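Local structure of NADH dehydrogenase, putative (Plasmodium falciparum, 5JWC) at residues A[43-48]-A[430-435]; A[347-352]-A[381-386]. The protein probably oxidises NADH through its bound FAD and passes the electrons to ubiquinone, as a single-polypeptide type II NADH dehydrogenase of the malaria parasite. All coordinates share one frame; numbering follows the deposited sequence.

How the contacts relate
The first piece met along the chain is 43-48, on the helix that follows the first strand of the FAD-binding Rossmann-type fold. Contact 1 joins it to helix 424-440, closing a loop of 381 residues. Contact 2 lies wholly within that loop. It is a much shorter closure, with 28 residues between its segments. The two contacts therefore nest and do not cross. The centres of contact 1 and contact 2 are about 23 Å apart. Contact 1 sets helix 424-440 against the FAD-binding fold. Contact 2 joins the loop after strand 344-346 to the loop after helix 376-380, in the part matching the PfNDH2 helical insertion family.

Contact 1 of 2, residues A[43-48]-A[430-435]; sequences FLLNID and EAYYLS
The F43 ring has S435 over one face and L434 at its edge. S435 CB makes a CH-pi contact 4.1 Å from the F43 ring centroid, nearer the rim than the middle. L434 CG lies in the ring plane, 3.8 Å from F43 CE1. The ring is carried to this place with its CG anti to the backbone N (chi1 -173°). Beside it the methyl of A431 packs on the other backbone, with A431 CB 3.5 Å from F43 N. The Y432 ring meets N46 obliquely, with Y432 CD1 3.9 Å from N46 CB.

N46 ND2 donates to S435 OG along a nearly straight line (173°). The modelled distance of 2.4 Å between N46 ND2 and S435 OG is very short, so its exact value is doubtful. S435 OG donates to A431 O at 2.9 Å, an oxygen that also accepts the helix bond from S435 N.

F43 lies on helix 38-46 and touches the probable GxGxxG turn of the FAD-binding Rossmann-type fold. N439, also on helix 424-440, bonds to the backbone of N46 and D48. The chemistry is mixed: an apolar patch lies beside a short polar relay linking N46 to helix 424-440. If the short bond is real, the S435 hydroxyl would be held as both acceptor and donor.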
ATOM      1  N   PHE A  43      -2.907 -11.517  24.040  1.00 27.57           N
ATOM      2  CA  PHE A  43      -2.364 -11.566  25.397  1.00 25.50           C
ATOM      3  C   PHE A  43      -2.056 -10.130  25.859  1.00 31.72           C
ATOM      4  O   PHE A  43      -2.396  -9.723  26.982  1.00 29.40           O
ATOM      5  CB  PHE A  43      -1.109 -12.435  25.434  1.00 27.62           C
ATOM      6  CG  PHE A  43      -0.573 -12.680  26.834  1.00 28.13           C
ATOM      7  CD1 PHE A  43      -0.867 -13.861  27.507  1.00 27.98           C
ATOM      8  CD2 PHE A  43       0.241 -11.740  27.458  1.00 30.72           C
ATOM      9  CE1 PHE A  43      -0.355 -14.113  28.802  1.00 30.16           C
ATOM     10  CE2 PHE A  43       0.749 -11.963  28.746  1.00 29.90           C
ATOM     11  CZ  PHE A  43       0.449 -13.156  29.417  1.00 33.02           C
ATOM     12  N   LEU A  44      -1.398  -9.376  24.980  1.00 28.45           N
ATOM     13  CA  LEU A  44      -1.070  -7.979  25.234  1.00 28.96           C
ATOM     14  C   LEU A  44      -2.326  -7.153  25.523  1.00 29.76           C
ATOM     15  O   LEU A  44      -2.327  -6.309  26.417  1.00 30.59           O
ATOM     16  CB  LEU A  44      -0.312  -7.380  24.031  1.00 26.97           C
ATOM     17  CG  LEU A  44       0.236  -5.955  24.182  1.00 30.36           C
ATOM     18  CD1 LEU A  44       1.535  -5.987  25.009  1.00 29.14           C
ATOM     19  CD2 LEU A  44       0.461  -5.262  22.816  1.00 29.04           C
ATOM     20  N   LEU A  45      -3.391  -7.382  24.765  1.00 27.30           N
ATOM     21  CA  LEU A  45      -4.602  -6.612  24.953  1.00 28.84           C
ATOM     22  C   LEU A  45      -5.184  -6.795  26.350  1.00 32.58           C
ATOM     23  O   LEU A  45      -5.878  -5.917  26.828  1.00 33.15           O
ATOM     24  CB  LEU A  45      -5.677  -6.956  23.913  1.00 28.78           C
ATOM     25  CG  LEU A  45      -5.408  -6.455  22.486  1.00 34.62           C
ATOM     26  CD1 LEU A  45      -6.553  -6.848  21.530  1.00 32.39           C
ATOM     27  CD2 LEU A  45      -5.025  -4.971  22.387  1.00 33.28           C
ATOM     28  N   ASN A  46      -4.919  -7.930  26.995  1.00 31.07           N
ATOM     29  CA  ASN A  46      -5.585  -8.238  28.271  1.00 30.74           C
ATOM     30  C   ASN A  46      -4.694  -8.269  29.523  1.00 33.28           C
ATOM     31  O   ASN A  46      -5.208  -8.234  30.640  1.00 35.92           O
ATOM     32  CB  ASN A  46      -6.322  -9.583  28.154  1.00 33.23           C
ATOM     33  CG  ASN A  46      -7.247  -9.852  29.331  1.00 42.31           C
ATOM     34  OD1 ASN A  46      -8.139  -9.055  29.633  1.00 44.95           O
ATOM     35  ND2 ASN A  46      -7.057 -11.005  29.981  1.00 38.13           N
ATOM     36  N   ILE A  47      -3.380  -8.341  29.348  1.00 30.45           N
ATOM     37  CA  ILE A  47      -2.477  -8.466  30.483  1.00 31.02           C
ATOM     38  C   ILE A  47      -2.425  -7.132  31.246  1.00 39.24           C
ATOM     39  O   ILE A  47      -2.421  -6.060  30.638  1.00 34.43           O
ATOM     40  CB  ILE A  47      -1.076  -8.904  30.030  1.00 28.74           C
ATOM     41  CG1 ILE A  47      -0.201  -9.274  31.235  1.00 34.02           C
ATOM     42  CG2 ILE A  47      -0.424  -7.845  29.113  1.00 29.09           C
ATOM     43  CD1 ILE A  47      -0.772 -10.437  32.069  1.00 32.47           C
ATOM     44  N   ASP A  48      -2.458  -7.200  32.573  1.00 35.07           N
ATOM     45  CA  ASP A  48      -2.459  -5.992  33.398  1.00 36.89           C
ATOM     46  C   ASP A  48      -1.076  -5.340  33.434  1.00 37.37           C
ATOM     47  O   ASP A  48      -0.147  -5.869  34.052  1.00 39.41           O
ATOM     48  CB  ASP A  48      -2.922  -6.318  34.818  1.00 40.65           C
ATOM     49  CG  ASP A  48      -3.332  -5.075  35.606  1.00 44.06           C
ATOM     50  OD1 ASP A  48      -2.715  -4.008  35.415  1.00 44.96           O
ATOM     51  OD2 ASP A  48      -4.281  -5.174  36.419  1.00 46.95           O
ATOM     52  N   GLU A 430      -6.923 -18.867  24.200  1.00 25.81           N
ATOM     53  CA  GLU A 430      -5.773 -19.237  25.033  1.00 26.94           C
ATOM     54  C   GLU A 430      -5.116 -17.991  25.615  1.00 32.34           C
ATOM     55  O   GLU A 430      -4.644 -17.986  26.772  1.00 31.14           O
ATOM     56  CB  GLU A 430      -4.733 -20.036  24.238  1.00 29.97           C
ATOM     57  CG  GLU A 430      -5.133 -21.469  23.894  1.00 29.12           C
ATOM     58  CD  GLU A 430      -4.310 -22.052  22.744  1.00 33.94           C
ATOM     59  OE1 GLU A 430      -3.200 -21.537  22.476  1.00 34.51           O
ATOM     60  OE2 GLU A 430      -4.772 -23.026  22.095  1.00 32.55           O
ATOM     61  N   ALA A 431      -5.036 -16.952  24.788  1.00 27.88           N
ATOM     62  CA  ALA A 431      -4.459 -15.687  25.213  1.00 29.40           C
ATOM     63  C   ALA A 431      -5.280 -15.066  26.331  1.00 25.99           C
ATOM     64  O   ALA A 431      -4.711 -14.512  27.270  1.00 28.33           O
ATOM     65  CB  ALA A 431      -4.337 -14.699  24.021  1.00 24.18           C
ATOM     66  N   TYR A 432      -6.607 -15.102  26.212  1.00 25.55           N
ATOM     67  CA  TYR A 432      -7.444 -14.509  27.236  1.00 27.99           C
ATOM     68  C   TYR A 432      -7.387 -15.346  28.523  1.00 33.12           C
ATOM     69  O   TYR A 432      -7.345 -14.789  29.627  1.00 30.23           O
ATOM     70  CB  TYR A 432      -8.882 -14.321  26.744  1.00 34.01           C
ATOM     71  CG  TYR A 432      -8.996 -13.122  25.808  1.00 47.71           C
ATOM     72  CD1 TYR A 432      -7.971 -12.174  25.752  1.00 49.81           C
ATOM     73  CD2 TYR A 432     -10.121 -12.917  25.006  1.00 53.03           C
ATOM     74  CE1 TYR A 432      -8.047 -11.068  24.914  1.00 49.58           C
ATOM     75  CE2 TYR A 432     -10.210 -11.804  24.167  1.00 50.67           C
ATOM     76  CZ  TYR A 432      -9.162 -10.883  24.127  1.00 53.27           C
ATOM     77  OH  TYR A 432      -9.210  -9.768  23.300  1.00 58.48           O
ATOM     78  N   TYR A 433      -7.398 -16.670  28.369  1.00 25.91           N
ATOM     79  CA  TYR A 433      -7.281 -17.579  29.505  1.00 29.84           C
ATOM     80  C   TYR A 433      -5.995 -17.288  30.278  1.00 32.85           C
ATOM     81  O   TYR A 433      -6.022 -17.101  31.496  1.00 33.44           O
ATOM     82  CB  TYR A 433      -7.313 -19.050  29.038  1.00 28.00           C
ATOM     83  CG  TYR A 433      -6.691 -20.035  30.008  1.00 28.82           C
ATOM     84  CD1 TYR A 433      -7.440 -20.592  31.049  1.00 28.54           C
ATOM     85  CD2 TYR A 433      -5.360 -20.412  29.881  1.00 28.20           C
ATOM     86  CE1 TYR A 433      -6.865 -21.504  31.945  1.00 29.50           C
ATOM     87  CE2 TYR A 433      -4.780 -21.314  30.766  1.00 31.11           C
ATOM     88  CZ  TYR A 433      -5.534 -21.856  31.793  1.00 33.60           C
ATOM     89  OH  TYR A 433      -4.937 -22.750  32.666  1.00 32.47           O
ATOM     90  N   LEU A 434      -4.875 -17.236  29.563  1.00 30.26           N
ATOM     91  CA  LEU A 434      -3.578 -17.192  30.207  1.00 31.09           C
ATOM     92  C   LEU A 434      -3.276 -15.810  30.804  1.00 34.43           C
ATOM     93  O   LEU A 434      -2.700 -15.712  31.893  1.00 33.21           O
ATOM     94  CB  LEU A 434      -2.489 -17.595  29.230  1.00 27.58           C
ATOM     95  CG  LEU A 434      -1.099 -17.710  29.840  1.00 30.66           C
ATOM     96  CD1 LEU A 434      -1.149 -18.752  30.985  1.00 29.37           C
ATOM     97  CD2 LEU A 434      -0.104 -18.093  28.752  1.00 26.73           C
ATOM     98  N   SER A 435      -3.666 -14.755  30.100  1.00 30.05           N
ATOM     99  CA  SER A 435      -3.489 -13.401  30.611  1.00 32.66           C
ATOM    100  C   SER A 435      -4.352 -13.244  31.869  1.00 37.41           C
ATOM    101  O   SER A 435      -3.898 -12.690  32.875  1.00 34.85           O
ATOM    102  CB  SER A 435      -3.831 -12.350  29.535  1.00 31.17           C
ATOM    103  OG  SER A 435      -5.202 -12.388  29.177  1.00 33.41           O
TER

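Contact 2 of 2, residues A[347-352]-A[381-386]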
ATOM      1  N   GLN A 347      -0.467 -31.456  25.997  1.00 33.76           N
ATOM      2  CA  GLN A 347      -0.419 -32.825  26.500  1.00 37.09           C
ATOM      3  C   GLN A 347      -0.835 -32.785  27.961  1.00 35.84           C
ATOM      4  O   GLN A 347      -0.023 -32.462  28.831  1.00 35.85           O
ATOM      5  CB  GLN A 347       0.979 -33.433  26.341  1.00 38.13           C
ATOM      6  CG  GLN A 347       1.145 -34.763  27.097  1.00 50.05           C
ATOM      7  CD  GLN A 347       0.130 -35.826  26.648  1.00 53.64           C
ATOM      8  OE1 GLN A 347       0.235 -36.362  25.542  1.00 61.33           O
ATOM      9  NE2 GLN A 347      -0.871 -36.108  27.496  1.00 43.95           N
ATOM     10  N   PRO A 348      -2.118 -33.060  28.237  1.00 32.79           N
ATOM     11  CA  PRO A 348      -2.642 -32.822  29.581  1.00 34.15           C
ATOM     12  C   PRO A 348      -2.177 -33.871  30.576  1.00 37.69           C
ATOM     13  O   PRO A 348      -1.694 -34.929  30.170  1.00 33.22           O
ATOM     14  CB  PRO A 348      -4.153 -32.908  29.393  1.00 30.58           C
ATOM     15  CG  PRO A 348      -4.305 -33.843  28.244  1.00 34.02           C
ATOM     16  CD  PRO A 348      -3.159 -33.551  27.319  1.00 35.82           C
ATOM     17  N   LYS A 349      -2.321 -33.545  31.856  1.00 36.34           N
ATOM     18  CA  LYS A 349      -2.108 -34.488  32.938  1.00 39.55           C
ATOM     19  C   LYS A 349      -2.961 -35.729  32.680  1.00 38.77           C
ATOM     20  O   LYS A 349      -4.146 -35.615  32.380  1.00 38.85           O
ATOM     21  CB  LYS A 349      -2.473 -33.848  34.278  1.00 40.00           C
ATOM     22  CG  LYS A 349      -2.264 -34.766  35.478  1.00 39.62           C
ATOM     23  CD  LYS A 349      -2.878 -34.164  36.727  1.00 47.28           C
ATOM     24  CE  LYS A 349      -2.093 -32.952  37.196  1.00 53.59           C
ATOM     25  NZ  LYS A 349      -2.720 -32.331  38.393  1.00 63.79           N
ATOM     26  N   LEU A 350      -2.355 -36.907  32.815  1.00 40.15           N
ATOM     27  CA  LEU A 350      -3.002 -38.164  32.453  1.00 39.47           C
ATOM     28  C   LEU A 350      -3.953 -38.664  33.536  1.00 41.46           C
ATOM     29  O   LEU A 350      -3.565 -38.860  34.688  1.00 40.52           O
ATOM     30  CB  LEU A 350      -1.944 -39.223  32.149  1.00 41.70           C
ATOM     31  CG  LEU A 350      -1.049 -38.908  30.950  1.00 41.86           C
ATOM     32  CD1 LEU A 350       0.223 -39.752  30.956  1.00 42.44           C
ATOM     33  CD2 LEU A 350      -1.818 -39.124  29.644  1.00 36.79           C
ATOM     34  N   LEU A 351      -5.202 -38.872  33.137  1.00 39.56           N
ATOM     35  CA  LEU A 351      -6.231 -39.439  33.999  1.00 37.49           C
ATOM     36  C   LEU A 351      -5.743 -40.753  34.600  1.00 40.56           C
ATOM     37  O   LEU A 351      -5.881 -40.995  35.802  1.00 38.48           O
ATOM     38  CB  LEU A 351      -7.504 -39.693  33.197  1.00 37.21           C
ATOM     39  CG  LEU A 351      -8.357 -38.480  32.845  1.00 37.81           C
ATOM     40  CD1 LEU A 351      -9.438 -38.865  31.867  1.00 36.70           C
ATOM     41  CD2 LEU A 351      -8.964 -37.887  34.092  1.00 32.52           C
ATOM     42  N   HIS A 352      -5.178 -41.604  33.749  1.00 38.07           N
ATOM     43  CA  HIS A 352      -4.880 -42.958  34.188  1.00 47.12           C
ATOM     44  C   HIS A 352      -3.704 -43.012  35.173  1.00 49.83           C
ATOM     45  O   HIS A 352      -3.531 -44.012  35.863  1.00 46.64           O
ATOM     46  CB  HIS A 352      -4.655 -43.895  32.990  1.00 38.67           C
ATOM     47  CG  HIS A 352      -3.325 -43.768  32.310  1.00 43.52           C
ATOM     48  ND1 HIS A 352      -3.112 -42.916  31.247  1.00 47.90           N
ATOM     49  CD2 HIS A 352      -2.175 -44.468  32.463  1.00 43.85           C
ATOM     50  CE1 HIS A 352      -1.866 -43.059  30.810  1.00 46.42           C
ATOM     51  NE2 HIS A 352      -1.284 -43.995  31.536  1.00 43.82           N
ATOM     52  N   LYS A 381     -11.780 -29.196  35.602  1.00 43.87           N
ATOM     53  CA  LYS A 381     -10.878 -28.116  36.009  1.00 42.12           C
ATOM     54  C   LYS A 381      -9.435 -28.610  36.071  1.00 38.08           C
ATOM     55  O   LYS A 381      -8.499 -27.830  35.910  1.00 37.01           O
ATOM     56  CB  LYS A 381     -11.322 -27.500  37.348  1.00 44.76           C
ATOM     57  CG  LYS A 381     -12.622 -26.685  37.211  1.00 46.29           C
ATOM     58  CD  LYS A 381     -13.198 -26.242  38.557  1.00 55.62           C
ATOM     59  CE  LYS A 381     -13.688 -27.414  39.392  1.00 61.44           C
ATOM     60  NZ  LYS A 381     -14.477 -26.997  40.589  1.00 62.29           N
ATOM     61  N   THR A 382      -9.258 -29.914  36.263  1.00 36.35           N
ATOM     62  CA  THR A 382      -7.939 -30.529  36.253  1.00 30.92           C
ATOM     63  C   THR A 382      -7.629 -31.249  34.944  1.00 34.85           C
ATOM     64  O   THR A 382      -6.505 -31.193  34.442  1.00 35.49           O
ATOM     65  CB  THR A 382      -7.789 -31.552  37.410  1.00 39.51           C
ATOM     66  OG1 THR A 382      -7.944 -30.889  38.671  1.00 42.26           O
ATOM     67  CG2 THR A 382      -6.444 -32.210  37.355  1.00 37.20           C
ATOM     68  N   PHE A 383      -8.617 -31.949  34.396  1.00 33.12           N
ATOM     69  CA  PHE A 383      -8.380 -32.779  33.217  1.00 34.00           C
ATOM     70  C   PHE A 383      -9.269 -32.318  32.053  1.00 34.37           C
ATOM     71  O   PHE A 383     -10.452 -32.642  32.023  1.00 34.61           O
ATOM     72  CB  PHE A 383      -8.669 -34.258  33.519  1.00 35.61           C
ATOM     73  CG  PHE A 383      -7.906 -34.826  34.691  1.00 33.07           C
ATOM     74  CD1 PHE A 383      -6.628 -35.343  34.525  1.00 33.18           C
ATOM     75  CD2 PHE A 383      -8.495 -34.893  35.947  1.00 37.46           C
ATOM     76  CE1 PHE A 383      -5.943 -35.896  35.603  1.00 39.35           C
ATOM     77  CE2 PHE A 383      -7.810 -35.437  37.033  1.00 35.53           C
ATOM     78  CZ  PHE A 383      -6.534 -35.934  36.857  1.00 33.34           C
ATOM     79  N   PRO A 384      -8.709 -31.557  31.095  1.00 33.81           N
ATOM     80  CA  PRO A 384      -9.594 -31.052  30.028  1.00 32.94           C
ATOM     81  C   PRO A 384     -10.168 -32.178  29.156  1.00 31.16           C
ATOM     82  O   PRO A 384     -11.215 -32.004  28.531  1.00 33.94           O
ATOM     83  CB  PRO A 384      -8.674 -30.135  29.206  1.00 33.42           C
ATOM     84  CG  PRO A 384      -7.301 -30.671  29.441  1.00 34.95           C
ATOM     85  CD  PRO A 384      -7.306 -31.153  30.890  1.00 31.77           C
ATOM     86  N   GLN A 385      -9.493 -33.324  29.119  1.00 31.38           N
ATOM     87  CA  GLN A 385      -9.944 -34.428  28.284  1.00 33.09           C
ATOM     88  C   GLN A 385     -11.270 -35.056  28.781  1.00 35.08           C
ATOM     89  O   GLN A 385     -11.894 -35.822  28.062  1.00 35.63           O
ATOM     90  CB  GLN A 385      -8.839 -35.492  28.146  1.00 32.71           C
ATOM     91  CG  GLN A 385      -8.392 -36.168  29.425  1.00 32.18           C
ATOM     92  CD  GLN A 385      -7.275 -35.421  30.132  1.00 37.64           C
ATOM     93  OE1 GLN A 385      -7.374 -34.217  30.373  1.00 36.13           O
ATOM     94  NE2 GLN A 385      -6.215 -36.139  30.485  1.00 33.99           N
ATOM     95  N   LEU A 386     -11.716 -34.697  29.981  1.00 33.39           N
ATOM     96  CA  LEU A 386     -13.009 -35.156  30.497  1.00 35.42           C
ATOM     97  C   LEU A 386     -14.155 -34.279  30.067  1.00 35.33           C
ATOM     98  O   LEU A 386     -15.319 -34.573  30.371  1.00 39.02           O
ATOM     99  CB  LEU A 386     -13.002 -35.215  32.037  1.00 37.51           C
ATOM    100  CG  LEU A 386     -12.204 -36.343  32.667  1.00 36.92           C
ATOM    101  CD1 LEU A 386     -12.216 -36.213  34.190  1.00 37.68           C
ATOM    102  CD2 LEU A 386     -12.800 -37.669  32.250  1.00 36.53           C
TER
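L351 buries the most surface here, and it does so with both methyl branches. L351 CD2 sits over one face of the F383 ring, 3.5 Å from the centroid and 20° off the ring normal. L351 CD2 comes within 3.3 Å of F383 CG, a tight approach, and also reaches L386. L351 CD1, the second methyl, meets L386 CD2 at 3.6 Å, with Q385 CG also beside it.

F383 has a methyl over each face, both toward the rim. T382 CG2, from its own segment, covers the face opposite L351. K349 O lies at the edge, in the ring plane, 3.3 Å from F383 CD1. The aliphatic part of K349 also runs past the ring, with K349 CD 3.7 Å from F383 CE1.

Q385 supplies the hydrogen bond that crosses the contact. Q385 NE2 donates to K349 O at 2.9 Å. K349 O lies close to the plane of the Q385 amide, while NE2 stands 27° out of the K349 carbonyl plane. The side chain bends at chi2 (-88°) to bring the amide round. NE2 also bonds to D414. Q385 OE1 is buried 3.6 Å from P348 CB and has no polar partner in the model. P348 CB also packs on P384 CG.

D414 additionally receives L351 N and H352 ND1, so this one carboxylate of helix 403-416 holds both segments. The same helix packs L410 on L351, and I413 on both L351 and L386. The contact thus joins the loop between strand 344-346 and helix 355-361 to the loop after helix 376-380, in the part matching the PfNDH2 helical insertion family, beside helix 403-416.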